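Local coordinates for putative gdp-fucose protein o-fucosyltransferase 1 (Caenorhabditis elegans, PDB 3ZY2) that is a putative member of the GDP-fucose protein O-fucosyltransferase family, with the two-domain GT-B type of fold, and holds guanosine-5'-diphosphate in a pocket, at residues D6-V12 with L37-V42; P44-F49 with N120-Y125; F59-Q64 with L191-I197. All blocks are in the same frame, centred on the assembly; numbering follows the deposited sequence.

Contact 1 of 3, residues D6-V12 with L37-V42; sequences DPNGYIV and LDRTLV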
loop_
_atom_site.group_PDB
_atom_site.type_symbol
_atom_site.label_atom_id
_atom_site.label_comp_id
_atom_site.label_asym_id
_atom_site.label_seq_id
_atom_site.Cartn_x
_atom_site.Cartn_y
_atom_site.Cartn_z
ATOM N N ASP A 6 -6.042 9.189 -27.984
ATOM C CA ASP A 6 -4.606 9.264 -27.725
ATOM C C ASP A 6 -3.932 7.896 -27.937
ATOM O O ASP A 6 -4.195 6.942 -27.197
ATOM C CB ASP A 6 -4.366 9.795 -26.298
ATOM C CG ASP A 6 -2.893 10.081 -25.995
ATOM O OD1 ASP A 6 -1.990 9.671 -26.770
ATOM O OD2 ASP A 6 -2.633 10.720 -24.952
ATOM N N PRO A 7 -3.054 7.800 -28.961
ATOM C CA PRO A 7 -2.351 6.542 -29.233
ATOM C C PRO A 7 -1.513 6.049 -28.058
ATOM O O PRO A 7 -1.267 4.846 -27.953
ATOM C CB PRO A 7 -1.428 6.873 -30.414
ATOM C CG PRO A 7 -1.484 8.345 -30.605
ATOM C CD PRO A 7 -2.678 8.883 -29.888
ATOM N N ASN A 8 -1.067 6.971 -27.201
ATOM C CA ASN A 8 -0.306 6.605 -26.002
ATOM C C ASN A 8 -1.174 6.068 -24.870
ATOM O O ASN A 8 -0.669 5.474 -23.926
ATOM C CB ASN A 8 0.502 7.792 -25.471
ATOM C CG ASN A 8 1.676 8.167 -26.368
ATOM O OD1 ASN A 8 2.381 9.138 -26.090
ATOM N ND2 ASN A 8 1.896 7.405 -27.444
ATOM N N GLY A 9 -2.478 6.299 -24.955
ATOM C CA GLY A 9 -3.383 5.776 -23.943
ATOM C C GLY A 9 -3.736 6.769 -22.854
ATOM O O GLY A 9 -3.452 7.981 -22.965
ATOM N N TYR A 10 -4.354 6.235 -21.807
ATOM C CA TYR A 10 -4.986 7.037 -20.745
ATOM C C TYR A 10 -4.594 6.594 -19.349
ATOM O O TYR A 10 -4.180 5.452 -19.124
ATOM C CB TYR A 10 -6.521 6.964 -20.862
ATOM C CG TYR A 10 -6.999 7.540 -22.157
ATOM C CD1 TYR A 10 -7.005 6.761 -23.331
ATOM C CD2 TYR A 10 -7.405 8.872 -22.244
ATOM C CE1 TYR A 10 -7.415 7.301 -24.538
ATOM C CE2 TYR A 10 -7.811 9.409 -23.450
ATOM C CZ TYR A 10 -7.813 8.620 -24.587
ATOM O OH TYR A 10 -8.229 9.195 -25.760
ATOM N N ILE A 11 -4.749 7.517 -18.405
ATOM C CA ILE A 11 -4.683 7.215 -16.982
ATOM C C ILE A 11 -5.995 7.651 -16.362
ATOM O O ILE A 11 -6.447 8.764 -16.625
ATOM C CB ILE A 11 -3.518 7.966 -16.291
ATOM C CG1 ILE A 11 -2.169 7.418 -16.740
ATOM C CG2 ILE A 11 -3.623 7.896 -14.760
ATOM C CD1 ILE A 11 -1.041 8.423 -16.542
ATOM N N VAL A 12 -6.578 6.793 -15.538
ATOM C CA VAL A 12 -7.790 7.144 -14.768
ATOM C C VAL A 12 -7.558 6.703 -13.334
ATOM O O VAL A 12 -6.890 5.682 -13.091
ATOM C CB VAL A 12 -9.089 6.529 -15.381
ATOM C CG1 VAL A 12 -9.052 4.989 -15.409
ATOM C CG2 VAL A 12 -10.334 7.049 -14.643
ATOM N N LEU A 37 4.502 10.340 -18.069
ATOM C CA LEU A 37 4.207 9.117 -18.827
ATOM C C LEU A 37 3.725 9.360 -20.261
ATOM O O LEU A 37 3.615 8.410 -21.057
ATOM C CB LEU A 37 3.197 8.225 -18.103
ATOM C CG LEU A 37 3.675 7.265 -17.019
ATOM C CD1 LEU A 37 2.625 6.188 -16.748
ATOM C CD2 LEU A 37 4.998 6.640 -17.395
ATOM N N ASP A 38 3.440 10.623 -20.573
ATOM C CA ASP A 38 2.852 11.040 -21.845
ATOM C C ASP A 38 1.552 10.303 -22.183
ATOM O O ASP A 38 1.316 9.909 -23.322
ATOM C CB ASP A 38 3.872 10.981 -22.996
ATOM C CG ASP A 38 3.528 11.937 -24.125
ATOM O OD1 ASP A 38 2.692 12.852 -23.922
ATOM O OD2 ASP A 38 4.100 11.774 -25.230
ATOM N N ARG A 39 0.694 10.158 -21.178
ATOM C CA ARG A 39 -0.639 9.621 -21.361
ATOM C C ARG A 39 -1.627 10.727 -21.007
ATOM O O ARG A 39 -1.347 11.570 -20.142
ATOM C CB ARG A 39 -0.880 8.436 -20.426
ATOM C CG ARG A 39 -0.271 7.125 -20.940
ATOM C CD ARG A 39 -0.568 6.000 -19.974
ATOM N NE ARG A 39 -0.029 4.723 -20.463
ATOM C CZ ARG A 39 -0.760 3.740 -20.985
ATOM N NH1 ARG A 39 -2.079 3.832 -21.071
ATOM N NH2 ARG A 39 -0.164 2.625 -21.384
ATOM N N THR A 40 -2.775 10.704 -21.664
ATOM C CA THR A 40 -3.858 11.633 -21.340
ATOM C C THR A 40 -4.464 11.264 -19.992
ATOM O O THR A 40 -4.739 10.088 -19.734
ATOM C CB THR A 40 -4.943 11.606 -22.421
ATOM O OG1 THR A 40 -4.384 12.079 -23.644
ATOM C CG2 THR A 40 -6.095 12.544 -22.055
ATOM N N LEU A 41 -4.655 12.272 -19.129
ATOM C CA LEU A 41 -5.266 12.063 -17.821
ATOM C C LEU A 41 -6.763 12.267 -17.886
ATOM O O LEU A 41 -7.233 13.333 -18.304
ATOM C CB LEU A 41 -4.671 13.004 -16.776
ATOM C CG LEU A 41 -5.228 12.822 -15.359
ATOM C CD1 LEU A 41 -4.905 11.411 -14.833
ATOM C CD2 LEU A 41 -4.685 13.917 -14.430
ATOM N N VAL A 42 -7.514 11.252 -17.456
ATOM C CA VAL A 42 -8.940 11.399 -17.237
ATOM C C VAL A 42 -9.127 12.206 -15.956
ATOM O O VAL A 42 -8.614 11.836 -14.899
ATOM C CB VAL A 42 -9.675 10.036 -17.109
ATOM C CG1 VAL A 42 -11.194 10.249 -16.918
ATOM C CG2 VAL A 42 -9.369 9.127 -18.337
#

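Contact 2 of 3, residues P44-F49 with N120-Y125; sequences PNFIEF and NPFGPY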
loop_
_atom_site.group_PDB
_atom_site.type_symbol
_atom_site.label_atom_id
_atom_site.label_comp_id
_atom_site.label_asym_id
_atom_site.label_seq_id
_atom_site.Cartn_x
_atom_site.Cartn_y
_atom_site.Cartn_z
ATOM N N PRO A 44 -10.419 13.448 -12.601
ATOM C CA PRO A 44 -11.145 12.676 -11.601
ATOM C C PRO A 44 -12.455 13.332 -11.201
ATOM O O PRO A 44 -12.583 14.564 -11.279
ATOM C CB PRO A 44 -10.198 12.703 -10.400
ATOM C CG PRO A 44 -9.465 14.004 -10.526
ATOM C CD PRO A 44 -9.270 14.186 -12.038
ATOM N N ASN A 45 -13.427 12.531 -10.787
ATOM C CA ASN A 45 -14.507 13.075 -9.963
ATOM C C ASN A 45 -13.929 13.302 -8.585
ATOM O O ASN A 45 -13.214 12.429 -8.032
ATOM C CB ASN A 45 -15.652 12.087 -9.853
ATOM C CG ASN A 45 -16.423 11.933 -11.151
ATOM O OD1 ASN A 45 -16.578 12.891 -11.943
ATOM N ND2 ASN A 45 -16.936 10.730 -11.367
ATOM N N PHE A 46 -14.182 14.479 -8.030
ATOM C CA PHE A 46 -13.873 14.678 -6.608
ATOM C C PHE A 46 -14.947 14.080 -5.731
ATOM O O PHE A 46 -15.990 13.694 -6.224
ATOM C CB PHE A 46 -13.649 16.170 -6.318
ATOM C CG PHE A 46 -12.428 16.710 -7.008
ATOM C CD1 PHE A 46 -11.168 16.421 -6.475
ATOM C CD2 PHE A 46 -12.528 17.470 -8.183
ATOM C CE1 PHE A 46 -9.983 16.897 -7.095
ATOM C CE2 PHE A 46 -11.324 17.945 -8.815
ATOM C CZ PHE A 46 -10.079 17.656 -8.253
ATOM N N ILE A 47 -14.669 13.969 -4.444
ATOM C CA ILE A 47 -15.520 13.197 -3.567
ATOM C C ILE A 47 -15.912 14.021 -2.358
ATOM O O ILE A 47 -15.062 14.620 -1.707
ATOM C CB ILE A 47 -14.803 11.899 -3.138
ATOM C CG1 ILE A 47 -14.423 11.056 -4.371
ATOM C CG2 ILE A 47 -15.725 11.068 -2.242
ATOM C CD1 ILE A 47 -13.648 9.781 -4.073
ATOM N N GLU A 48 -17.217 14.030 -2.060
ATOM C CA GLU A 48 -17.781 14.691 -0.875
ATOM C C GLU A 48 -18.367 13.652 0.045
ATOM O O GLU A 48 -19.057 12.748 -0.411
ATOM C CB GLU A 48 -18.871 15.678 -1.288
ATOM C CG GLU A 48 -18.325 16.961 -1.891
ATOM C CD GLU A 48 -19.417 17.928 -2.272
ATOM O OE1 GLU A 48 -20.621 17.668 -2.027
ATOM O OE2 GLU A 48 -19.097 18.969 -2.843
ATOM N N PHE A 49 -18.123 13.796 1.337
ATOM C CA PHE A 49 -18.630 12.847 2.313
ATOM C C PHE A 49 -19.720 13.384 3.231
ATOM O O PHE A 49 -20.332 12.594 3.969
ATOM C CB PHE A 49 -17.488 12.307 3.171
ATOM C CG PHE A 49 -16.464 11.534 2.407
ATOM C CD1 PHE A 49 -16.710 10.243 1.972
ATOM C CD2 PHE A 49 -15.230 12.110 2.127
ATOM C CE1 PHE A 49 -15.740 9.532 1.269
ATOM C CE2 PHE A 49 -14.244 11.409 1.424
ATOM C CZ PHE A 49 -14.498 10.118 0.997
ATOM N N ASN A 120 -15.142 2.189 1.123
ATOM C CA ASN A 120 -15.692 3.470 0.699
ATOM C C ASN A 120 -14.562 4.497 0.812
ATOM O O ASN A 120 -13.905 4.577 1.858
ATOM C CB ASN A 120 -16.863 3.832 1.621
ATOM C CG ASN A 120 -17.882 4.777 0.971
ATOM O OD1 ASN A 120 -17.545 5.865 0.506
ATOM N ND2 ASN A 120 -19.151 4.372 0.995
ATOM N N PRO A 121 -14.343 5.324 -0.229
ATOM C CA PRO A 121 -15.154 5.572 -1.429
ATOM C C PRO A 121 -14.811 4.720 -2.642
ATOM O O PRO A 121 -15.330 4.982 -3.710
ATOM C CB PRO A 121 -14.848 7.039 -1.744
ATOM C CG PRO A 121 -13.407 7.189 -1.320
ATOM C CD PRO A 121 -13.266 6.327 -0.089
ATOM N N PHE A 122 -13.968 3.704 -2.465
ATOM C CA PHE A 122 -13.489 2.864 -3.566
ATOM C C PHE A 122 -14.635 2.257 -4.392
ATOM O O PHE A 122 -14.681 2.425 -5.619
ATOM C CB PHE A 122 -12.558 1.765 -3.014
ATOM C CG PHE A 122 -11.408 2.309 -2.224
ATOM C CD1 PHE A 122 -10.265 2.761 -2.877
ATOM C CD2 PHE A 122 -11.481 2.397 -0.828
ATOM C CE1 PHE A 122 -9.202 3.273 -2.165
ATOM C CE2 PHE A 122 -10.413 2.924 -0.098
ATOM C CZ PHE A 122 -9.276 3.358 -0.768
ATOM N N GLY A 123 -15.539 1.559 -3.713
ATOM C CA GLY A 123 -16.757 1.015 -4.321
ATOM C C GLY A 123 -17.598 2.043 -5.063
ATOM O O GLY A 123 -17.731 1.934 -6.284
ATOM N N PRO A 124 -18.170 3.031 -4.338
ATOM C CA PRO A 124 -19.038 4.041 -4.967
ATOM C C PRO A 124 -18.388 4.821 -6.121
ATOM O O PRO A 124 -19.078 5.132 -7.098
ATOM C CB PRO A 124 -19.412 4.968 -3.801
ATOM C CG PRO A 124 -19.333 4.066 -2.597
ATOM C CD PRO A 124 -18.160 3.180 -2.869
ATOM N N TYR A 125 -17.088 5.111 -6.031
ATOM C CA TYR A 125 -16.387 5.820 -7.108
ATOM C C TYR A 125 -16.427 5.072 -8.432
ATOM O O TYR A 125 -16.858 5.617 -9.463
ATOM C CB TYR A 125 -14.945 6.103 -6.724
ATOM C CG TYR A 125 -14.251 7.003 -7.703
ATOM C CD1 TYR A 125 -14.279 8.384 -7.520
ATOM C CD2 TYR A 125 -13.544 6.483 -8.792
ATOM C CE1 TYR A 125 -13.653 9.231 -8.401
ATOM C CE2 TYR A 125 -12.882 7.330 -9.678
ATOM C CZ TYR A 125 -12.956 8.704 -9.481
ATOM O OH TYR A 125 -12.296 9.554 -10.330
HETATM O O HOH W 1 -16.545 8.282 -10.085
#

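Contact 3 of 3, residues F59-Q64 with L191-I197; sequences FEFLFQ and LRWSSRI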
loop_
_atom_site.group_PDB
_atom_site.type_symbol
_atom_site.label_atom_id
_atom_site.label_comp_id
_atom_site.label_asym_id
_atom_site.label_seq_id
_atom_site.Cartn_x
_atom_site.Cartn_y
_atom_site.Cartn_z
ATOM N N PHE A 59 -15.041 17.130 -12.199
ATOM C CA PHE A 59 -13.933 18.075 -12.180
ATOM C C PHE A 59 -14.372 19.466 -12.645
ATOM O O PHE A 59 -14.078 20.463 -11.987
ATOM C CB PHE A 59 -12.791 17.567 -13.067
ATOM C CG PHE A 59 -11.679 18.578 -13.275
ATOM C CD1 PHE A 59 -11.760 19.527 -14.297
ATOM C CD2 PHE A 59 -10.553 18.586 -12.435
ATOM C CE1 PHE A 59 -10.714 20.484 -14.478
ATOM C CE2 PHE A 59 -9.517 19.525 -12.622
ATOM C CZ PHE A 59 -9.610 20.466 -13.633
ATOM N N GLU A 60 -15.074 19.521 -13.778
ATOM C CA GLU A 60 -15.426 20.797 -14.420
ATOM C C GLU A 60 -16.499 21.606 -13.671
ATOM O O GLU A 60 -16.712 22.779 -13.976
ATOM C CB GLU A 60 -15.863 20.566 -15.881
ATOM C CG GLU A 60 -17.094 19.704 -16.022
ATOM C CD GLU A 60 -16.786 18.223 -16.209
ATOM O OE1 GLU A 60 -15.733 17.728 -15.718
ATOM O OE2 GLU A 60 -17.637 17.547 -16.852
ATOM N N PHE A 61 -17.155 20.990 -12.693
ATOM C CA PHE A 61 -18.044 21.735 -11.802
ATOM C C PHE A 61 -17.212 22.687 -10.946
ATOM O O PHE A 61 -17.652 23.795 -10.621
ATOM C CB PHE A 61 -18.841 20.769 -10.931
ATOM C CG PHE A 61 -19.996 21.411 -10.208
ATOM C CD1 PHE A 61 -21.076 21.913 -10.918
ATOM C CD2 PHE A 61 -19.993 21.504 -8.816
ATOM C CE1 PHE A 61 -22.164 22.510 -10.259
ATOM C CE2 PHE A 61 -21.071 22.090 -8.144
ATOM C CZ PHE A 61 -22.147 22.593 -8.873
ATOM N N LEU A 62 -15.985 22.268 -10.639
ATOM C CA LEU A 62 -15.108 22.995 -9.702
ATOM C C LEU A 62 -14.026 23.811 -10.391
ATOM O O LEU A 62 -13.736 24.917 -9.972
ATOM C CB LEU A 62 -14.443 22.020 -8.728
ATOM C CG LEU A 62 -15.404 21.191 -7.877
ATOM C CD1 LEU A 62 -14.624 20.310 -6.959
ATOM C CD2 LEU A 62 -16.346 22.118 -7.066
ATOM N N PHE A 63 -13.405 23.241 -11.417
ATOM C CA PHE A 63 -12.246 23.856 -12.084
ATOM C C PHE A 63 -12.415 23.924 -13.597
ATOM O O PHE A 63 -13.250 23.221 -14.178
ATOM C CB PHE A 63 -10.998 23.029 -11.782
ATOM C CG PHE A 63 -10.602 22.991 -10.338
ATOM C CD1 PHE A 63 -10.226 24.147 -9.691
ATOM C CD2 PHE A 63 -10.548 21.787 -9.653
ATOM C CE1 PHE A 63 -9.813 24.122 -8.363
ATOM C CE2 PHE A 63 -10.127 21.745 -8.321
ATOM C CZ PHE A 63 -9.756 22.920 -7.677
ATOM N N GLN A 64 -11.599 24.751 -14.252
ATOM C CA GLN A 64 -11.721 24.965 -15.715
ATOM C C GLN A 64 -10.853 23.982 -16.484
ATOM O O GLN A 64 -9.653 23.926 -16.290
ATOM C CB GLN A 64 -11.376 26.417 -16.095
ATOM C CG GLN A 64 -12.363 27.388 -15.500
ATOM C CD GLN A 64 -12.168 28.812 -15.944
ATOM O OE1 GLN A 64 -11.727 29.085 -17.067
ATOM N NE2 GLN A 64 -12.487 29.750 -15.043
ATOM N N LEU A 191 -4.997 25.013 -11.782
ATOM C CA LEU A 191 -6.348 24.741 -11.229
ATOM C C LEU A 191 -7.026 26.077 -10.976
ATOM O O LEU A 191 -6.769 26.745 -9.969
ATOM C CB LEU A 191 -6.283 23.902 -9.947
ATOM C CG LEU A 191 -5.594 22.531 -10.079
ATOM C CD1 LEU A 191 -5.745 21.729 -8.815
ATOM C CD2 LEU A 191 -6.049 21.702 -11.269
ATOM N N ARG A 192 -7.892 26.454 -11.914
ATOM C CA ARG A 192 -8.581 27.744 -11.899
ATOM C C ARG A 192 -10.051 27.452 -11.646
ATOM O O ARG A 192 -10.650 26.654 -12.362
ATOM C CB ARG A 192 -8.419 28.423 -13.258
ATOM C CG ARG A 192 -9.170 29.754 -13.344
ATOM C CD ARG A 192 -8.828 30.502 -14.604
ATOM N NE ARG A 192 -7.403 30.859 -14.631
ATOM C CZ ARG A 192 -6.773 31.372 -15.682
ATOM N NH1 ARG A 192 -7.423 31.614 -16.820
ATOM N NH2 ARG A 192 -5.481 31.646 -15.590
ATOM N N TRP A 193 -10.640 28.095 -10.636
ATOM C CA TRP A 193 -12.046 27.849 -10.313
ATOM C C TRP A 193 -12.952 28.060 -11.503
ATOM O O TRP A 193 -12.758 28.981 -12.307
ATOM C CB TRP A 193 -12.533 28.704 -9.131
ATOM C CG TRP A 193 -11.690 28.451 -7.917
ATOM C CD1 TRP A 193 -10.700 29.260 -7.426
ATOM C CD2 TRP A 193 -11.703 27.279 -7.095
ATOM N NE1 TRP A 193 -10.116 28.671 -6.331
ATOM C CE2 TRP A 193 -10.707 27.455 -6.106
ATOM C CE3 TRP A 193 -12.462 26.095 -7.089
ATOM C CZ2 TRP A 193 -10.440 26.480 -5.121
ATOM C CZ3 TRP A 193 -12.208 25.134 -6.105
ATOM C CH2 TRP A 193 -11.211 25.345 -5.125
ATOM N N SER A 194 -13.977 27.213 -11.587
ATOM C CA SER A 194 -14.978 27.348 -12.643
ATOM C C SER A 194 -15.538 28.764 -12.626
ATOM O O SER A 194 -15.529 29.461 -11.578
ATOM C CB SER A 194 -16.099 26.335 -12.426
ATOM O OG SER A 194 -16.771 26.604 -11.193
ATOM N N SER A 195 -16.019 29.215 -13.770
ATOM C CA SER A 195 -16.584 30.547 -13.840
ATOM C C SER A 195 -17.714 30.729 -12.825
ATOM O O SER A 195 -17.845 31.796 -12.233
ATOM C CB SER A 195 -17.049 30.840 -15.260
ATOM O OG SER A 195 -18.095 29.968 -15.613
ATOM N N ARG A 196 -18.507 29.688 -12.601
ATOM C CA ARG A 196 -19.610 29.770 -11.630
ATOM C C ARG A 196 -19.085 30.109 -10.231
ATOM O O ARG A 196 -19.644 30.972 -9.540
ATOM C CB ARG A 196 -20.379 28.456 -11.626
ATOM C CG ARG A 196 -21.588 28.424 -10.685
ATOM C CD ARG A 196 -22.136 26.997 -10.602
ATOM N NE ARG A 196 -21.083 26.035 -10.264
ATOM C CZ ARG A 196 -20.731 25.695 -9.026
ATOM N NH1 ARG A 196 -21.356 26.202 -7.967
ATOM N NH2 ARG A 196 -19.740 24.846 -8.842
ATOM N N ILE A 197 -18.047 29.399 -9.792
ATOM C CA ILE A 197 -17.476 29.638 -8.466
ATOM C C ILE A 197 -16.793 30.990 -8.385
ATOM O O ILE A 197 -16.916 31.720 -7.381
ATOM C CB ILE A 197 -16.503 28.498 -8.092
ATOM C CG1 ILE A 197 -17.331 27.250 -7.802
ATOM C CG2 ILE A 197 -15.662 28.897 -6.889
ATOM C CD1 ILE A 197 -16.537 25.961 -7.690
HETATM O O HOH W 2 -8.352 24.413 -13.883
HETATM O O HOH W 3 -9.965 31.206 -17.912
#

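Contact 1 of 3, residues D6-V12 with L37-V42
Ile11 and Leu41 meet on one face of a pair of parallel strands, 10-12 and 40-42, while Tyr10 and Thr40 lie side by side on the other. The backbone ladder is closely knit: Thr40 N gives to Gly9 O, Ile11 N to Thr40 O over 2.9 Å, and Val42 N to Ile11 O over 2.8 Å, the last almost straight at 168°. The apolar part is the tight one. Ile11 CG2 touches Leu41 CD1 at 3.7 Å, its CG1 and CD1 run across the aliphatic part of Arg39, and Ala34 of helix 20-37 touches both Ile11 and Leu41. On the far face Tyr10 CD2 comes within 3.7 Å of Thr40 CB.

Toward the chain start the contact becomes polar. Thr40 OG1 donates to the anti lone pair of Asp6 OD2 across only 2.6 Å; the carboxylate gets there because its CG stands opposite the backbone N (chi1 -173°). Its OD1 accepts from Asn8 N in an Asx turn, so the group is held at both oxygens. Arg39 stretches out from CG to NE, lays its guanidinium face against Asn8 O, 3.4 Å above the plane, and donates through NH1 to Tyr10 O; NH2 continues to Tyr166 O. The looser, solvent-facing end is at Asn8 and Asp38, where exposed Asp38 leaves helix 20-37 in a Schellman motif. Arg73 forms salt bridges with both Asp6 OD2 and Asp38 OD1, tying the two ends together. Two parallel neighbouring strands, 10-13 and 40-42, joined by helix 20-37 form a beta-alpha-beta unit, as in the Rossmann-like domains of GT-B proteins.

Contact 2 of 3, residues P44-F49 with N120-Y125
Tyr125, in the first turn of helix 122-128, meets Asn45 and Ile47 at strand 46-48, which pairs antiparallel with strand 55-57 in a two-stranded hairpin and follows strand 40-42 of the parallel sheet in the chain. Tyr125 CG trails beside the carbonyl carbon (chi1 -171°), which sends the ring from CB toward the hairpin. CD1 meets Ile47 CD1 at 3.8 Å. Next along the same edge, CE1 comes up to Asn45 O at 3.2 Å, in the plane of the ring, and also touches Asn45 CB. At the tip, OH accepts from Asn45 N over 3.2 Å, a rather bent bond with an N-H...O angle of 137°, and rests near Pro44 CA.

Ile47 CD1 also reaches Pro121 CG, so the isoleucine tip fits between the proline and the tyrosine. Pro121, preceded by a cis peptide bond and standing at the N-cap of the helix, sets CG at the edge of the Phe49 ring, in its plane, 3.9 Å from Phe49 CZ; Gln103 of the second subunit packs on the same proline. One water joins the segments, accepting from Asn45 ND2 and donating to Tyr125 O, and its oxygen sits over the centre of the Tyr125 ring.

Contact 3 of 3, residues F59-Q64 with L191-I197
At the start of 59-64, Phe59 makes a light touch, its ring edge turned to Leu191 CD2. Phe61 carries the exposed end of the contact: the guanidinium of Arg196 lies flat on its ring, where Arg196 CZ lies 3.7 Å from the Phe61 ring centroid and the planes are 14° apart, a stacked cation-pi pair. The bend of the arginine at chi3 (52°) folds the group back, so that Arg196 NH2 also donates to Phe61 O at 2.9 Å. Ser194 OG gives to the same oxygen from the opposite face of the carbonyl plane, and two donors thus grip Phe61 O. Ser194 is the N-cap of helix 195-208, although its capping bond from Ile197 N is weak.

At Leu62, the carbonyl O takes the N-H of Ser194 over 2.8 Å and CD2 meets Ile197 CD1. Phe63 forms the buried centre. Its ring makes an offset stack with the six-membered ring of Trp193, centroids 4.6 Å apart, and Leu191 CB makes a CH-pi contact over one face while Leu62 CB lies near the rim of the opposite face. Gln64 ends 59-64: its N bonds to Arg192 O, and the extended side chain brings NE2 to Trp193 O at 2.9 Å. Two waters bridge Gln64 to Arg192 beyond this.

The Trp193 side chain packs on Leu319 and Ala320 of helix 315-324, and its NE1 bonds to Glu343; Leu191 leans on helix 20-37, and strand 46-48 packs against Phe59 and Phe63.

How the contacts relate
Strands 40-42 and 46-48 follow each other in the chain, so contact 1 runs straight into contact 2, although their centres are 21 Å apart. Contacts 2 and 3 touch directly: Phe46 CD2 comes within 3.7 Å of Leu62 CD1, and Pro44 O packs on Phe59 CB. Contact 1 stays clear of contact 3, with nearest atoms about 7 Å apart. Helix 20-37 is common ground, packing on all three. Contacts 2 and 3 lie near the pocket of guanosine-5'-diphosphate: the Phe49 side chain is about 8 Å from the bound nucleotide and about 9 Å from a manganese ion, and that of Leu62 about 10 Å from the nucleotide.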